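Local coordinates for uncharacterized protein (Yersinia pestis, PDB 4RGI) that is of unknown function but folds as a small, single-chain alpha-beta sandwich built on a KTSC domain, at residues A[26-31]-A[61-66]. Sequence-based numbering, arbitrary orientation.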
loop_
_atom_site.group_PDB
_atom_site.type_symbol
_atom_site.label_atom_id
_atom_site.label_comp_id
_atom_site.label_asym_id
_atom_site.label_seq_id
_atom_site.Cartn_x
_atom_site.Cartn_y
_atom_site.Cartn_z
ATOM N N LEU A 26 5.937 1.203 1.791
ATOM C CA LEU A 26 4.668 1.301 1.095
ATOM C C LEU A 26 3.656 1.929 2.032
ATOM O O LEU A 26 3.552 1.505 3.167
ATOM C CB LEU A 26 4.191 -0.083 0.675
ATOM C CG LEU A 26 2.852 -0.188 -0.027
ATOM C CD1 LEU A 26 2.969 0.278 -1.472
ATOM C CD2 LEU A 26 2.432 -1.617 0.027
ATOM N N GLU A 27 2.917 2.938 1.574
ATOM C CA GLU A 27 1.936 3.579 2.443
ATOM C C GLU A 27 0.548 3.390 1.856
ATOM O O GLU A 27 0.316 3.685 0.686
ATOM C CB GLU A 27 2.259 5.063 2.623
ATOM C CG GLU A 27 1.520 5.731 3.764
ATOM C CD GLU A 27 2.082 7.120 4.067
ATOM O OE1 GLU A 27 3.099 7.219 4.782
ATOM O OE2 GLU A 27 1.522 8.099 3.554
ATOM N N ILE A 28 -0.366 2.876 2.669
ATOM C CA ILE A 28 -1.710 2.584 2.196
ATOM C C ILE A 28 -2.714 3.346 3.049
ATOM O O ILE A 28 -2.724 3.195 4.261
ATOM C CB ILE A 28 -2.042 1.091 2.278
ATOM C CG1 ILE A 28 -0.989 0.261 1.535
ATOM C CG2 ILE A 28 -3.442 0.848 1.689
ATOM C CD1 ILE A 28 -1.282 -1.224 1.552
ATOM N N GLN A 29 -3.543 4.169 2.421
ATOM C CA GLN A 29 -4.626 4.806 3.149
ATOM C C GLN A 29 -5.934 4.046 2.903
ATOM O O GLN A 29 -6.409 3.973 1.775
ATOM C CB GLN A 29 -4.747 6.263 2.727
ATOM C CG GLN A 29 -5.945 6.973 3.314
ATOM C CD GLN A 29 -6.039 8.390 2.833
ATOM O OE1 GLN A 29 -5.679 8.704 1.697
ATOM N NE2 GLN A 29 -6.533 9.269 3.700
ATOM N N PHE A 30 -6.494 3.461 3.956
ATOM C CA PHE A 30 -7.728 2.683 3.856
ATOM C C PHE A 30 -8.978 3.556 4.049
ATOM O O PHE A 30 -8.923 4.592 4.700
ATOM C CB PHE A 30 -7.725 1.556 4.886
ATOM C CG PHE A 30 -6.634 0.547 4.678
ATOM C CD1 PHE A 30 -5.423 0.663 5.336
ATOM C CD2 PHE A 30 -6.827 -0.523 3.829
ATOM C CE1 PHE A 30 -4.427 -0.276 5.136
ATOM C CE2 PHE A 30 -5.842 -1.449 3.625
ATOM C CZ PHE A 30 -4.640 -1.328 4.272
ATOM N N ARG A 31 -10.107 3.130 3.491
ATOM C CA ARG A 31 -11.337 3.911 3.609
ATOM C C ARG A 31 -11.773 4.147 5.054
ATOM O O ARG A 31 -11.943 5.297 5.477
ATOM C CB ARG A 31 -12.475 3.232 2.852
ATOM C CG ARG A 31 -12.354 3.357 1.358
ATOM C CD ARG A 31 -13.710 3.351 0.696
ATOM N NE ARG A 31 -13.576 3.601 -0.732
ATOM C CZ ARG A 31 -13.855 4.756 -1.319
ATOM N NH1 ARG A 31 -14.302 5.779 -0.600
ATOM N NH2 ARG A 31 -13.696 4.886 -2.629
ATOM N N GLY A 61 -3.812 -10.665 -0.776
ATOM C CA GLY A 61 -3.016 -11.809 -1.184
ATOM C C GLY A 61 -1.512 -11.635 -1.095
ATOM O O GLY A 61 -0.771 -12.621 -0.949
ATOM N N VAL A 62 -1.047 -10.390 -1.175
ATOM C CA VAL A 62 0.379 -10.143 -1.329
ATOM C C VAL A 62 0.989 -9.308 -0.211
ATOM O O VAL A 62 2.156 -9.489 0.134
ATOM C CB VAL A 62 0.649 -9.455 -2.677
ATOM C CG1 VAL A 62 2.127 -9.237 -2.900
ATOM C CG2 VAL A 62 0.056 -10.287 -3.800
ATOM N N ILE A 63 0.204 -8.395 0.351
ATOM C CA ILE A 63 0.763 -7.434 1.304
ATOM C C ILE A 63 0.379 -7.764 2.745
ATOM O O ILE A 63 1.235 -7.810 3.629
ATOM C CB ILE A 63 0.302 -5.984 0.992
ATOM C CG1 ILE A 63 0.622 -5.597 -0.452
ATOM C CG2 ILE A 63 0.930 -4.996 1.987
ATOM C CD1 ILE A 63 2.093 -5.643 -0.760
ATOM N N LYS A 64 -0.910 -7.997 2.970
ATOM C CA LYS A 64 -1.446 -8.112 4.322
ATOM C C LYS A 64 -0.735 -9.215 5.080
ATOM O O LYS A 64 -0.681 -10.347 4.623
ATOM C CB LYS A 64 -2.964 -8.386 4.283
ATOM C CG LYS A 64 -3.612 -8.467 5.666
ATOM C CD LYS A 64 -4.918 -9.237 5.616
ATOM C CE LYS A 64 -6.008 -8.378 5.076
ATOM N NZ LYS A 64 -7.324 -9.087 5.060
ATOM N N GLY A 65 -0.136 -8.861 6.209
ATOM C CA GLY A 65 0.508 -9.832 7.065
ATOM C C GLY A 65 1.804 -10.393 6.539
ATOM O O GLY A 65 2.385 -11.284 7.151
ATOM N N LYS A 66 2.259 -9.886 5.399
ATOM C CA LYS A 66 3.491 -10.379 4.800
ATOM C C LYS A 66 4.643 -9.390 4.957
ATOM O O LYS A 66 5.796 -9.711 4.678
ATOM C CB LYS A 66 3.265 -10.707 3.324
ATOM C CG LYS A 66 2.241 -11.828 3.164
ATOM C CD LYS A 66 2.532 -12.728 2.003
ATOM C CE LYS A 66 1.728 -14.016 2.133
ATOM N NZ LYS A 66 0.278 -13.729 2.198
#
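Leu26 and Ile63 meet tip to tip where segment 61-66 packs over strand 25-30. The Leu26 methyl CD2 lies 4.1 Å from Ile63 CD1 and 4.2 Å from Ile63 CG2, so a single leucine methyl faces both branches of the isoleucine. With CG anti to the backbone N (chi1 178°), the Leu26 side chain leans along the strand toward Ile28, and its CD2 branch then turns up to Ile63. Two residues along the strand, on the same face, Ile28 adds a looser touch: its CD1 comes to 4.4 Å from Ile63 CG2. The contact is purely apolar and small, burying 88 Å², with the backbones well separated; even the nearest CA atoms, those of Leu26 and Ile63, are 9.6 Å apart. Neighbours add to the packing: Phe49 of helix 43-51 touches both Leu26 and Ile28, while Tyr38 of strand 34-39 touches Ile28 and Ile63.

On the solvent side, Gly61 before Ile63 and the turn of Lys64, Gly65 and Lys66 after it are exposed. The Lys66 N to Ile63 O hydrogen bond of 2.9 Å closes the turn. The Lys66 ammonium swings back to Gly61 O in a weak bond from NZ, 3.5 Å, and Lys64 forms a salt bridge with Asp60. Across the strand's other face, the buried Glu27 carries a salt bridge from OE2 to Arg6 and a hydrogen bond from Gln37 to OE1. Leu26, Ile28 and Ile63 thus form part of the hydrophobic layer between helices and antiparallel sheet in the alpha-beta sandwich of this KTSC domain.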